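Local coordinates for protein transcription regulator AmtR (Mycobacterium smegmatis, PDB 5E57) that probably binds DNA as a TetR-family transcription factor and takes part in the regulation of nitrogen metabolism, at residues His24-Thr29 with Thr51-Leu56; Ala17-Thr22 with Gly99-Gly104; Thr63-Leu68 with Arg121-Glu126; Tyr91-Leu96 with Arg154-Val159; Pro83-Leu88 with Ser129-Leu134. One frame throughout, in Å; residues are numbered along the deposited sequence.

Contact 4 and contact 5 are buried helix packing in the all-helical body, and both use helix 82-98; contact 5 shares helix 118-142 with contact 3. Contact 1 lies within the TetR-type DNA-binding region, partly buried, and is the most polar, with a lysine and a tyrosine tying a loop to helix 52-61. Contact 2, at the surface, joins helix 9-23 of that region to the loop after helix 82-98 through an indole face and small apolar groups. Contact 3 is intermediate, leucine and valine packing edged by a salt bridge. Arg124-Glu157 links contacts 3 and 4, and Asp92 with Tyr131 links contacts 4 and 5.

Contact 1: His24-Thr29 with Thr51-Leu56; sequences HGYGST and TKDDIL
In the TetR-type DNA-binding region, the loop His24-Thr29 leading to the predicted helix-turn-helix is fastened to the start of helix 52-61, chiefly by Tyr26 and Lys52. The phenol of Tyr26 lies between two side chains. Leu56 CD2 sits over one face, 3.8 Å from the ring centroid of Tyr26, as a CH-pi contact, while the Lys52 chain runs antiparallel to the tyrosine over the opposite face. There Lys52 NZ stands 4.8 Å from the Tyr26 ring centroid and only 5° off the ring normal, a cation-pi geometry. At the rim, Tyr26 OH donates to the anti lone pair of Asp53 OD1 (2.7 Å), with carboxylate and ring nearly coplanar. Lys52, bent at chi3 (54°), brings its ammonium to the carbonyls of the type I turn Tyr26-Thr29. Its NZ donates to Tyr26 O at 3.0 Å and to Thr29 O at 2.7 Å, the latter from above the carbonyl plane. Tyr26 O also accepts from Thr29 N, which arrives from the other face of its plane. Thr29 OG1 closes back on Gly25 O, 2.7 Å away, and Phe21 meets the Tyr26 ring edge-to-face. Thr51 and Asp54 form a capping box at the N-terminus of helix 52-61. The loop between the first two helices thus docks on the linking helix 52-61, where the DNA-binding domain meets the rest of the fold, as in other TetR-family regulators.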
# COMPACT_ATOMS: atom_id res chain seq x y z
N HIS A 24 6.34 -13.74 -11.22
CA HIS A 24 5.86 -13.91 -12.60
C HIS A 24 4.36 -13.54 -12.75
O HIS A 24 3.98 -12.89 -13.69
CB HIS A 24 6.18 -15.34 -13.09
CG HIS A 24 7.67 -15.59 -13.24
ND1 HIS A 24 8.53 -15.70 -12.17
CD2 HIS A 24 8.45 -15.70 -14.35
CE1 HIS A 24 9.77 -15.86 -12.60
NE2 HIS A 24 9.75 -15.87 -13.92
N GLY A 25 3.49 -13.95 -11.84
CA GLY A 25 2.11 -13.53 -11.94
C GLY A 25 1.24 -14.68 -11.49
O GLY A 25 1.67 -15.82 -11.51
N TYR A 26 0.01 -14.40 -11.13
CA TYR A 26 -0.88 -15.50 -10.73
C TYR A 26 -1.53 -16.20 -11.92
O TYR A 26 -1.31 -17.38 -12.11
CB TYR A 26 -1.97 -14.98 -9.76
CG TYR A 26 -2.84 -16.09 -9.30
CD1 TYR A 26 -2.33 -17.06 -8.49
CD2 TYR A 26 -4.20 -16.17 -9.67
CE1 TYR A 26 -3.14 -18.10 -8.02
CE2 TYR A 26 -5.00 -17.20 -9.21
CZ TYR A 26 -4.46 -18.18 -8.41
OH TYR A 26 -5.22 -19.25 -7.98
N GLY A 27 -2.34 -15.48 -12.69
CA GLY A 27 -2.96 -15.97 -13.94
C GLY A 27 -2.00 -16.64 -14.91
O GLY A 27 -2.28 -17.67 -15.45
N SER A 28 -0.83 -16.04 -15.07
CA SER A 28 0.28 -16.53 -15.85
C SER A 28 0.96 -17.77 -15.42
O SER A 28 1.72 -18.28 -16.22
CB SER A 28 1.46 -15.57 -15.68
OG SER A 28 1.11 -14.44 -16.29
N THR A 29 0.85 -18.15 -14.15
CA THR A 29 1.60 -19.33 -13.64
C THR A 29 0.68 -20.57 -13.62
O THR A 29 -0.32 -20.57 -12.94
CB THR A 29 2.16 -19.08 -12.23
OG1 THR A 29 3.10 -17.99 -12.23
CG2 THR A 29 2.84 -20.33 -11.69
N THR A 51 -6.48 -27.38 -6.74
CA THR A 51 -6.51 -26.28 -7.69
C THR A 51 -5.51 -25.22 -7.32
O THR A 51 -5.00 -25.18 -6.17
CB THR A 51 -7.87 -25.57 -7.75
OG1 THR A 51 -8.10 -24.87 -6.50
CG2 THR A 51 -8.94 -26.58 -8.00
N LYS A 52 -5.23 -24.39 -8.32
CA LYS A 52 -4.30 -23.30 -8.15
C LYS A 52 -4.88 -22.37 -7.09
O LYS A 52 -4.14 -21.87 -6.22
CB LYS A 52 -4.04 -22.58 -9.48
CG LYS A 52 -2.95 -21.54 -9.39
CD LYS A 52 -2.45 -21.02 -10.75
CE LYS A 52 -3.51 -20.50 -11.66
NZ LYS A 52 -2.89 -19.79 -12.83
N ASP A 53 -6.20 -22.14 -7.15
CA ASP A 53 -6.89 -21.28 -6.21
C ASP A 53 -6.67 -21.75 -4.77
O ASP A 53 -6.54 -20.91 -3.85
CB ASP A 53 -8.39 -21.23 -6.55
CG ASP A 53 -8.74 -20.24 -7.64
OD1 ASP A 53 -7.90 -19.44 -8.15
OD2 ASP A 53 -9.93 -20.21 -7.97
N ASP A 54 -6.67 -23.07 -4.55
CA ASP A 54 -6.43 -23.62 -3.23
C ASP A 54 -5.05 -23.24 -2.77
O ASP A 54 -4.81 -23.07 -1.55
CB ASP A 54 -6.50 -25.14 -3.21
CG ASP A 54 -7.95 -25.68 -3.39
OD1 ASP A 54 -8.92 -24.98 -3.02
OD2 ASP A 54 -8.09 -26.79 -3.91
N ILE A 55 -4.11 -23.13 -3.72
CA ILE A 55 -2.70 -22.78 -3.32
C ILE A 55 -2.66 -21.32 -2.83
O ILE A 55 -2.10 -21.00 -1.78
CB ILE A 55 -1.73 -22.96 -4.52
CG1 ILE A 55 -1.70 -24.46 -4.95
CG2 ILE A 55 -0.35 -22.47 -4.16
CD1 ILE A 55 -0.98 -24.72 -6.27
N LEU A 56 -3.28 -20.45 -3.62
CA LEU A 56 -3.39 -19.03 -3.31
C LEU A 56 -4.13 -18.81 -2.01
O LEU A 56 -3.72 -17.96 -1.21
CB LEU A 56 -4.10 -18.27 -4.46
CG LEU A 56 -4.30 -16.75 -4.34
CD1 LEU A 56 -2.95 -16.04 -4.25
CD2 LEU A 56 -5.07 -16.17 -5.51

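Contact 2: Ala17-Thr22 with Gly99-Gly104; sequences AAELFT and GRWNLG
Glu19 lies along one face of the Trp101 indole, and its side chain can be followed outward across the six-membered ring and past its rim. Its CB makes a CH-pi contact, 3.7 Å from the centroid of that Trp101 ring and 19° off the normal. Glu19 CG comes next, 3.7 Å from Trp101 CH2, and Glu19 CD lies just beyond the CZ2-CH2 edge, 3.4 Å from Trp101 CH2. OE1 ends 3.4 Å from Trp101 CZ2, the carboxylate tilted 24° from the indole plane. With CG anti to the backbone N (chi1 171°), the extended chain carries the carboxylate out past the rim of the ring. Arg100 CG covers the opposite indole face, and Trp101 NE1 is hydrogen-bonded to Asp15. Beside the indole, Ala18 CB touches Trp101 CD1 and presses on Leu103 CD2 at 3.4 Å, tighter than usual carbon packing. Thr22 CG2 meets Asn102 O at 3.6 Å, whereas Thr22 OG1 turns back to its own helix and donates to Ala18 O at 2.5 Å. Helix 9-23 is thus joined to the loop after helix 82-98 by dispersion and shape, with the hydroxyl of Thr22 and the indole N-H satisfied outside the interface itself.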
# COMPACT_ATOMS: atom_id res chain seq x y z
N ALA A 17 5.18 -21.79 -5.47
CA ALA A 17 4.08 -20.97 -5.97
C ALA A 17 4.21 -19.50 -5.50
O ALA A 17 3.85 -18.57 -6.26
CB ALA A 17 2.74 -21.53 -5.50
N ALA A 18 4.66 -19.30 -4.26
CA ALA A 18 4.76 -17.88 -3.76
C ALA A 18 5.77 -17.13 -4.62
O ALA A 18 5.63 -15.98 -4.98
CB ALA A 18 5.17 -17.85 -2.28
N GLU A 19 6.81 -17.83 -5.00
CA GLU A 19 7.81 -17.22 -5.86
C GLU A 19 7.22 -16.81 -7.23
O GLU A 19 7.41 -15.68 -7.68
CB GLU A 19 9.00 -18.16 -6.05
CG GLU A 19 9.95 -17.61 -7.12
CD GLU A 19 11.31 -18.28 -7.13
OE1 GLU A 19 11.50 -19.27 -6.43
OE2 GLU A 19 12.17 -17.82 -7.90
N LEU A 20 6.57 -17.75 -7.89
CA LEU A 20 6.10 -17.54 -9.24
C LEU A 20 4.96 -16.58 -9.19
O LEU A 20 4.84 -15.73 -10.09
CB LEU A 20 5.67 -18.87 -9.87
CG LEU A 20 6.81 -19.87 -10.04
CD1 LEU A 20 6.30 -21.28 -10.03
CD2 LEU A 20 7.60 -19.56 -11.31
N PHE A 21 4.10 -16.68 -8.18
CA PHE A 21 2.98 -15.75 -8.20
C PHE A 21 3.45 -14.34 -7.99
O PHE A 21 2.88 -13.40 -8.56
CB PHE A 21 1.93 -16.04 -7.13
CG PHE A 21 1.22 -17.39 -7.28
CD1 PHE A 21 1.20 -18.05 -8.44
CD2 PHE A 21 0.52 -17.91 -6.22
CE1 PHE A 21 0.55 -19.27 -8.58
CE2 PHE A 21 -0.13 -19.13 -6.32
CZ PHE A 21 -0.11 -19.82 -7.51
N THR A 22 4.46 -14.15 -7.12
CA THR A 22 4.88 -12.77 -6.82
C THR A 22 5.88 -12.22 -7.82
O THR A 22 6.01 -11.02 -7.94
CB THR A 22 5.53 -12.66 -5.46
OG1 THR A 22 6.54 -13.67 -5.35
CG2 THR A 22 4.47 -12.85 -4.38
N GLY A 99 8.51 -12.46 5.34
CA GLY A 99 8.29 -13.44 4.31
C GLY A 99 9.53 -13.65 3.42
O GLY A 99 10.23 -12.72 3.08
N ARG A 100 9.82 -14.87 3.02
CA ARG A 100 10.75 -15.03 1.92
C ARG A 100 10.25 -14.28 0.62
O ARG A 100 11.03 -13.71 -0.11
CB ARG A 100 10.93 -16.51 1.64
CG ARG A 100 11.76 -16.78 0.41
CD ARG A 100 13.22 -16.45 0.62
NE ARG A 100 13.98 -16.60 -0.63
CZ ARG A 100 14.10 -15.67 -1.57
NH1 ARG A 100 13.48 -14.50 -1.44
NH2 ARG A 100 14.82 -15.92 -2.65
N TRP A 101 8.94 -14.25 0.40
CA TRP A 101 8.32 -13.68 -0.78
C TRP A 101 7.26 -12.66 -0.37
O TRP A 101 6.68 -12.73 0.68
CB TRP A 101 7.69 -14.78 -1.67
CG TRP A 101 8.66 -15.87 -2.02
CD1 TRP A 101 8.68 -17.13 -1.53
CD2 TRP A 101 9.77 -15.76 -2.90
NE1 TRP A 101 9.68 -17.84 -2.11
CE2 TRP A 101 10.40 -17.02 -2.92
CE3 TRP A 101 10.28 -14.72 -3.68
CZ2 TRP A 101 11.55 -17.28 -3.70
CZ3 TRP A 101 11.41 -14.97 -4.47
CH2 TRP A 101 12.06 -16.25 -4.45
N ASN A 102 7.04 -11.67 -1.21
CA ASN A 102 6.18 -10.56 -0.82
C ASN A 102 4.69 -10.87 -1.08
O ASN A 102 4.06 -10.25 -1.92
CB ASN A 102 6.64 -9.27 -1.55
CG ASN A 102 5.94 -8.02 -1.06
OD1 ASN A 102 5.48 -7.95 0.07
ND2 ASN A 102 5.89 -6.99 -1.92
N LEU A 103 4.13 -11.80 -0.31
CA LEU A 103 2.75 -12.33 -0.60
C LEU A 103 1.68 -11.28 -0.49
O LEU A 103 0.70 -11.32 -1.16
CB LEU A 103 2.39 -13.48 0.33
CG LEU A 103 3.33 -14.70 0.20
CD1 LEU A 103 3.17 -15.62 1.42
CD2 LEU A 103 3.13 -15.40 -1.15
N GLY A 104 1.89 -10.25 0.31
CA GLY A 104 0.87 -9.22 0.43
C GLY A 104 0.67 -8.48 -0.85
O GLY A 104 -0.33 -7.76 -1.03

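Contact 3: Thr63-Leu68 with Arg121-Glu126; sequences TVDEPL and RRRRAE
Asp65 and Arg123 meet at an angle, carboxylate and guanidinium planes 36° apart, and the arginine approaches end-on. Both terminal nitrogens grip the same oxygen: Arg123 NH2 lies 2.8 Å and NH1 2.9 Å from Asp65 OD1. Neither bond is straight, the N-H...O angles being 136° and 133°. NH1 meets the oxygen nearly along its C-O bond, NH2 from above the carboxylate plane. Bends at chi2 and chi3 curl the arginine back, so that its end reaches the aspartate at the start of helix 65-75. Leu68 also crosses Arg123 at a slant, CD2 lying 3.5 Å from Arg123 O and 3.9 Å from Arg123 NE. Its other methyl, CD1, packs on the backbone of Glu126, 3.9 Å from Glu126 C. Val64 reaches the arginine stems more loosely, CG2 being 4.3 Å from Arg123 CB. The side chain of Arg124 starts out away from helix 65-75, and its guanidinium is bound to Glu157 and to Asp165 of the second subunit. The salt bridge therefore edges an apolar seam of Leu68 and Val64 between helices 65-75 and 118-142; two donors on one oxygen would probably favour a charged Asp65, while the bent bonds suggest that electrostatics counts for more than directional hydrogen bonding.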
# COMPACT_ATOMS: atom_id res chain seq x y z
N THR A 63 -0.77 -15.11 5.65
CA THR A 63 -0.37 -13.72 5.88
C THR A 63 -1.30 -13.02 6.87
O THR A 63 -1.00 -11.91 7.31
CB THR A 63 -0.36 -12.88 4.59
OG1 THR A 63 -1.69 -12.67 4.05
CG2 THR A 63 0.55 -13.56 3.55
N VAL A 64 -2.44 -13.62 7.24
CA VAL A 64 -3.33 -12.93 8.16
C VAL A 64 -3.73 -13.71 9.39
O VAL A 64 -4.20 -13.09 10.33
CB VAL A 64 -4.66 -12.42 7.49
CG1 VAL A 64 -4.37 -11.56 6.30
CG2 VAL A 64 -5.55 -13.57 7.10
N ASP A 65 -3.63 -15.02 9.39
CA ASP A 65 -4.16 -15.85 10.50
C ASP A 65 -3.50 -15.53 11.82
O ASP A 65 -4.15 -15.38 12.77
CB ASP A 65 -3.96 -17.37 10.24
CG ASP A 65 -4.91 -17.91 9.20
OD1 ASP A 65 -5.92 -17.27 8.88
OD2 ASP A 65 -4.64 -18.98 8.68
N GLU A 66 -2.19 -15.48 11.88
CA GLU A 66 -1.54 -15.20 13.14
C GLU A 66 -1.69 -13.76 13.60
O GLU A 66 -1.91 -13.54 14.75
CB GLU A 66 -0.08 -15.63 13.08
CG GLU A 66 0.03 -17.14 13.00
CD GLU A 66 1.48 -17.61 12.89
OE1 GLU A 66 2.39 -16.84 12.51
OE2 GLU A 66 1.69 -18.76 13.17
N PRO A 67 -1.59 -12.78 12.71
CA PRO A 67 -1.91 -11.43 13.18
C PRO A 67 -3.35 -11.30 13.70
O PRO A 67 -3.61 -10.56 14.65
CB PRO A 67 -1.72 -10.56 11.93
CG PRO A 67 -0.70 -11.28 11.14
CD PRO A 67 -0.91 -12.74 11.40
N LEU A 68 -4.26 -12.05 13.12
CA LEU A 68 -5.63 -12.00 13.55
C LEU A 68 -5.82 -12.69 14.89
O LEU A 68 -6.63 -12.23 15.69
CB LEU A 68 -6.55 -12.53 12.47
CG LEU A 68 -8.03 -12.27 12.56
CD1 LEU A 68 -8.38 -10.82 12.86
CD2 LEU A 68 -8.65 -12.70 11.23
N ARG A 121 -11.22 -12.55 2.07
CA ARG A 121 -11.63 -11.13 2.17
C ARG A 121 -12.21 -10.79 3.50
O ARG A 121 -11.84 -9.73 4.09
CB ARG A 121 -12.64 -10.69 1.10
CG ARG A 121 -12.01 -9.95 -0.05
CD ARG A 121 -13.07 -9.39 -1.02
NE ARG A 121 -13.34 -10.47 -1.94
CZ ARG A 121 -14.46 -11.14 -2.08
NH1 ARG A 121 -15.57 -10.83 -1.44
NH2 ARG A 121 -14.46 -12.14 -2.94
N ARG A 122 -13.12 -11.64 4.00
CA ARG A 122 -13.79 -11.42 5.31
C ARG A 122 -12.78 -11.50 6.44
O ARG A 122 -12.84 -10.77 7.39
CB ARG A 122 -14.95 -12.45 5.50
N ARG A 123 -11.82 -12.39 6.35
CA ARG A 123 -10.83 -12.47 7.37
C ARG A 123 -9.94 -11.22 7.45
O ARG A 123 -9.63 -10.75 8.52
CB ARG A 123 -9.89 -13.62 7.11
CG ARG A 123 -10.55 -14.94 6.89
CD ARG A 123 -11.12 -15.52 8.15
NE ARG A 123 -10.16 -15.72 9.22
CZ ARG A 123 -9.03 -16.41 9.12
NH1 ARG A 123 -8.62 -16.94 7.95
NH2 ARG A 123 -8.27 -16.53 10.21
N ARG A 124 -9.44 -10.78 6.31
CA ARG A 124 -8.61 -9.63 6.28
C ARG A 124 -9.43 -8.44 6.71
O ARG A 124 -8.92 -7.58 7.44
CB ARG A 124 -8.04 -9.45 4.85
CG ARG A 124 -7.27 -8.20 4.70
CD ARG A 124 -6.31 -8.15 3.46
NE ARG A 124 -5.88 -6.75 3.31
CZ ARG A 124 -6.66 -5.83 2.74
NH1 ARG A 124 -7.81 -6.20 2.21
NH2 ARG A 124 -6.30 -4.56 2.66
N ALA A 125 -10.70 -8.35 6.27
CA ALA A 125 -11.55 -7.26 6.76
C ALA A 125 -11.74 -7.25 8.31
O ALA A 125 -11.80 -6.22 8.92
CB ALA A 125 -12.90 -7.21 5.99
N GLU A 126 -11.79 -8.42 8.94
CA GLU A 126 -11.80 -8.54 10.43
C GLU A 126 -10.49 -8.06 11.06
O GLU A 126 -10.46 -7.47 12.17
CB GLU A 126 -11.92 -10.02 10.84
CG GLU A 126 -13.30 -10.50 11.16
CD GLU A 126 -13.35 -12.03 11.38
OE1 GLU A 126 -12.51 -12.61 12.11
OE2 GLU A 126 -14.25 -12.66 10.79

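Contact 4: Tyr91-Leu96 with Arg154-Val159; sequences YDASQL and RLVESV
Val159 and Leu96 make the tightest fit between two helices that run nearly parallel, their short axes 8.7 Å apart and crossing at -18°. Val159 CG2 pushes against Leu96 CB at 3.4 Å, closer than carbons usually pack, the two side chains crossing at about a right angle. Leu96 reaches over the other way: its CD1 lies 3.7 Å from Val156 O and 4.0 Å from Val156 CG1, in the hollow between Val156 and Val159. Small Ala93 makes the complementary dip on helix 82-98, where its CB lies 4.4 Å from Val156 CG1 and 4.3 Å from Val159 CG1. The backbones come nearest here, with 5.2 Å between the CA atoms of Ala93 and Val156. Val156 CG1 is the bump that enters between Ala93 and Asp92; a chi1 of 167° turns this methyl away from the backbone N and onto Asp92 OD2, 3.8 Å off. That carboxylate oxygen takes a hydrogen bond from Tyr131, and Glu157, on the same flank, pairs with Arg124. Behind this helix, Leu155 packs on Leu155 of the second subunit. The seam itself is thus aliphatic, relying on fit alone, while the buried acids on its border find partners, Tyr131 and Arg124, on helix 118-142.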
# COMPACT_ATOMS: atom_id res chain seq x y z
N TYR A 91 4.12 -6.72 15.46
CA TYR A 91 4.03 -8.11 15.16
C TYR A 91 3.66 -8.30 13.76
O TYR A 91 4.23 -9.14 13.04
CB TYR A 91 3.00 -8.80 16.07
CG TYR A 91 2.82 -10.27 15.81
CD1 TYR A 91 3.69 -11.22 16.39
CD2 TYR A 91 1.81 -10.74 15.00
CE1 TYR A 91 3.54 -12.58 16.16
CE2 TYR A 91 1.60 -12.13 14.82
CZ TYR A 91 2.47 -13.05 15.40
OH TYR A 91 2.34 -14.42 15.23
N ASP A 92 2.67 -7.55 13.34
CA ASP A 92 2.12 -7.79 11.98
C ASP A 92 3.12 -7.27 10.93
O ASP A 92 3.44 -7.98 9.96
CB ASP A 92 0.78 -7.05 11.86
CG ASP A 92 -0.08 -7.55 10.72
OD1 ASP A 92 0.36 -8.44 9.95
OD2 ASP A 92 -1.21 -6.97 10.61
N ALA A 93 3.59 -6.02 11.08
CA ALA A 93 4.56 -5.47 10.11
C ALA A 93 5.79 -6.40 10.05
O ALA A 93 6.33 -6.70 8.92
CB ALA A 93 4.94 -4.08 10.54
N SER A 94 6.26 -6.86 11.20
CA SER A 94 7.36 -7.86 11.17
C SER A 94 7.07 -9.09 10.35
O SER A 94 7.92 -9.53 9.51
CB SER A 94 7.74 -8.29 12.55
OG SER A 94 8.02 -7.16 13.37
N GLN A 95 5.90 -9.70 10.56
CA GLN A 95 5.56 -10.90 9.76
C GLN A 95 5.48 -10.64 8.22
O GLN A 95 5.94 -11.47 7.41
CB GLN A 95 4.24 -11.49 10.23
CG GLN A 95 4.43 -12.35 11.48
CD GLN A 95 3.45 -13.52 11.55
OE1 GLN A 95 3.61 -14.45 12.37
NE2 GLN A 95 2.43 -13.47 10.69
N LEU A 96 4.90 -9.51 7.84
CA LEU A 96 4.90 -9.11 6.42
C LEU A 96 6.31 -8.83 5.91
O LEU A 96 6.57 -9.03 4.72
CB LEU A 96 4.02 -7.89 6.17
CG LEU A 96 2.51 -8.04 6.42
CD1 LEU A 96 1.76 -6.74 6.18
CD2 LEU A 96 1.92 -9.14 5.58
N ARG A 154 -3.27 0.78 7.31
CA ARG A 154 -2.66 1.12 6.02
C ARG A 154 -1.14 1.25 6.12
O ARG A 154 -0.44 0.79 5.23
CB ARG A 154 -3.26 2.39 5.48
CG ARG A 154 -4.76 2.35 5.27
CD ARG A 154 -5.13 1.30 4.26
NE ARG A 154 -6.56 1.04 4.20
CZ ARG A 154 -7.13 0.01 3.57
NH1 ARG A 154 -6.42 -0.90 2.96
NH2 ARG A 154 -8.43 -0.15 3.60
N LEU A 155 -0.63 1.80 7.22
CA LEU A 155 0.82 1.87 7.49
C LEU A 155 1.46 0.53 7.60
O LEU A 155 2.52 0.27 7.03
CB LEU A 155 1.15 2.70 8.73
CG LEU A 155 1.01 4.18 8.44
CD1 LEU A 155 0.83 4.98 9.71
CD2 LEU A 155 2.23 4.65 7.68
N VAL A 156 0.76 -0.42 8.21
CA VAL A 156 1.31 -1.78 8.29
C VAL A 156 1.39 -2.46 6.95
O VAL A 156 2.45 -3.11 6.60
CB VAL A 156 0.46 -2.67 9.23
CG1 VAL A 156 0.79 -4.13 9.10
CG2 VAL A 156 0.55 -2.17 10.65
N GLU A 157 0.32 -2.31 6.17
CA GLU A 157 0.28 -2.88 4.83
C GLU A 157 1.26 -2.18 3.88
O GLU A 157 1.69 -2.77 2.90
CB GLU A 157 -1.19 -2.92 4.26
CG GLU A 157 -2.00 -4.01 5.03
CD GLU A 157 -3.12 -4.63 4.23
OE1 GLU A 157 -3.56 -3.97 3.27
OE2 GLU A 157 -3.58 -5.78 4.59
N SER A 158 1.67 -0.96 4.21
CA SER A 158 2.65 -0.29 3.36
C SER A 158 3.97 -1.01 3.29
O SER A 158 4.77 -0.82 2.36
CB SER A 158 2.85 1.17 3.76
OG SER A 158 3.75 1.29 4.80
N VAL A 159 4.24 -1.91 4.21
CA VAL A 159 5.55 -2.64 4.11
C VAL A 159 5.64 -3.49 2.82
O VAL A 159 6.74 -3.77 2.30
CB VAL A 159 5.92 -3.40 5.41
CG1 VAL A 159 5.73 -2.53 6.63
CG2 VAL A 159 5.14 -4.69 5.56

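Contact 5: Pro83-Leu88 with Ser129-Leu134; sequences PRLHAL and SAYRSL
With chi1 of 175°, Leu88 carries CG anti to its backbone N and aims its branch at Tyr131, whose own chi1 of -89° swings the ring across toward helix 82-98. Leu88 CD2 then stands over the middle of the phenol, 3.6 Å from the Tyr131 ring centroid and only 7° off the normal, a nearly perpendicular CH-pi contact. Leu88 CG lies over the same ring, nearer the hydroxyl end, 3.6 Å from Tyr131 CZ. Leu85 brings CD1 obliquely to the ring, 3.8 Å from Tyr131 CD1, its chain about perpendicular to that of the tyrosine. One turn on, Leu134 interlocks with both leucines: its CB is 4.1 Å from Leu85 CD1, the two side chains sliding past one another in opposite directions, and its CD1 is 3.9 Å from Leu88 CD2. The other methyl, Leu134 CD2, lies over a face of the Arg84 guanidinium, 3.7 Å from Arg84 NH1. That arginine is bonded to the backbone oxygens of Leu74 and Pro80, which would hold its flat group beside the leucine. The Tyr131 ring is also fixed at its far end, the hydroxyl being held by Asp92. Ala71 and Leu74 of helix 65-75 also pack on Leu88. The two segments run roughly antiparallel and join helices 82-98 and 118-142 in the hydrophobic core of the helical C-terminal ligand-binding domain of TetR-type regulators.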
# COMPACT_ATOMS: atom_id res chain seq x y z
N PRO A 83 -0.52 0.75 23.88
CA PRO A 83 0.45 -0.33 23.86
C PRO A 83 -0.08 -1.53 23.13
O PRO A 83 0.71 -2.38 22.69
CB PRO A 83 0.66 -0.68 25.34
CG PRO A 83 0.44 0.64 26.05
CD PRO A 83 -0.65 1.34 25.23
N ARG A 84 -1.40 -1.63 23.00
CA ARG A 84 -1.96 -2.87 22.43
C ARG A 84 -1.87 -2.83 20.89
O ARG A 84 -1.39 -3.79 20.24
CB ARG A 84 -3.37 -3.11 22.95
CG ARG A 84 -3.35 -3.64 24.40
CD ARG A 84 -4.74 -4.08 24.81
NE ARG A 84 -5.58 -2.94 25.00
CZ ARG A 84 -6.88 -2.84 24.70
NH1 ARG A 84 -7.55 -3.77 24.07
NH2 ARG A 84 -7.48 -1.71 25.00
N LEU A 85 -2.28 -1.70 20.37
CA LEU A 85 -2.15 -1.40 18.99
C LEU A 85 -0.69 -1.42 18.57
O LEU A 85 -0.34 -2.13 17.63
CB LEU A 85 -2.72 -0.04 18.73
CG LEU A 85 -2.58 0.45 17.28
CD1 LEU A 85 -3.29 -0.50 16.36
CD2 LEU A 85 -3.20 1.84 17.17
N HIS A 86 0.15 -0.74 19.31
CA HIS A 86 1.58 -0.83 19.07
C HIS A 86 2.09 -2.24 18.91
O HIS A 86 2.82 -2.51 17.96
CB HIS A 86 2.41 -0.08 20.09
CG HIS A 86 3.81 0.20 19.60
ND1 HIS A 86 4.88 -0.59 19.94
CD2 HIS A 86 4.28 1.13 18.74
CE1 HIS A 86 5.97 -0.14 19.33
NE2 HIS A 86 5.63 0.91 18.62
N ALA A 87 1.70 -3.14 19.81
CA ALA A 87 2.21 -4.46 19.80
C ALA A 87 1.67 -5.17 18.53
O ALA A 87 2.41 -5.93 17.90
CB ALA A 87 1.77 -5.24 21.02
N LEU A 88 0.41 -4.94 18.17
CA LEU A 88 -0.11 -5.58 16.97
C LEU A 88 0.69 -5.11 15.72
O LEU A 88 1.02 -5.91 14.88
CB LEU A 88 -1.59 -5.25 16.80
CG LEU A 88 -2.30 -5.74 15.52
CD1 LEU A 88 -2.18 -7.23 15.34
CD2 LEU A 88 -3.77 -5.30 15.59
N SER A 129 -10.79 -4.44 10.85
CA SER A 129 -11.76 -3.95 11.81
C SER A 129 -11.16 -3.97 13.21
O SER A 129 -11.44 -3.07 14.04
CB SER A 129 -13.05 -4.79 11.70
OG SER A 129 -13.91 -4.50 12.78
N ALA A 130 -10.30 -4.97 13.50
CA ALA A 130 -9.68 -4.99 14.78
C ALA A 130 -8.76 -3.81 14.95
O ALA A 130 -8.71 -3.20 16.00
CB ALA A 130 -8.93 -6.28 14.99
N TYR A 131 -7.98 -3.51 13.93
CA TYR A 131 -7.11 -2.35 13.99
C TYR A 131 -7.88 -1.10 14.23
O TYR A 131 -7.48 -0.26 15.03
CB TYR A 131 -6.32 -2.19 12.66
CG TYR A 131 -4.98 -2.92 12.58
CD1 TYR A 131 -3.83 -2.33 13.03
CD2 TYR A 131 -4.86 -4.15 11.93
CE1 TYR A 131 -2.59 -2.94 12.91
CE2 TYR A 131 -3.63 -4.77 11.81
CZ TYR A 131 -2.50 -4.16 12.31
OH TYR A 131 -1.26 -4.81 12.17
N ARG A 132 -8.99 -0.94 13.50
CA ARG A 132 -9.72 0.31 13.59
C ARG A 132 -10.31 0.51 15.02
O ARG A 132 -10.34 1.67 15.53
CB ARG A 132 -10.84 0.33 12.52
CG ARG A 132 -11.62 1.61 12.50
CD ARG A 132 -12.92 1.52 11.75
NE ARG A 132 -12.64 1.11 10.36
CZ ARG A 132 -12.24 1.91 9.37
NH1 ARG A 132 -12.05 3.22 9.54
NH2 ARG A 132 -12.03 1.38 8.16
N SER A 133 -10.79 -0.58 15.64
CA SER A 133 -11.25 -0.54 17.02
C SER A 133 -10.16 -0.14 17.94
O SER A 133 -10.38 0.74 18.73
CB SER A 133 -11.79 -1.89 17.52
OG SER A 133 -12.86 -2.31 16.71
N LEU A 134 -8.99 -0.80 17.90
CA LEU A 134 -7.88 -0.39 18.77
C LEU A 134 -7.50 1.04 18.50
O LEU A 134 -7.36 1.84 19.44
CB LEU A 134 -6.64 -1.25 18.59
CG LEU A 134 -6.84 -2.67 19.03
CD1 LEU A 134 -5.71 -3.51 18.48
CD2 LEU A 134 -6.91 -2.72 20.56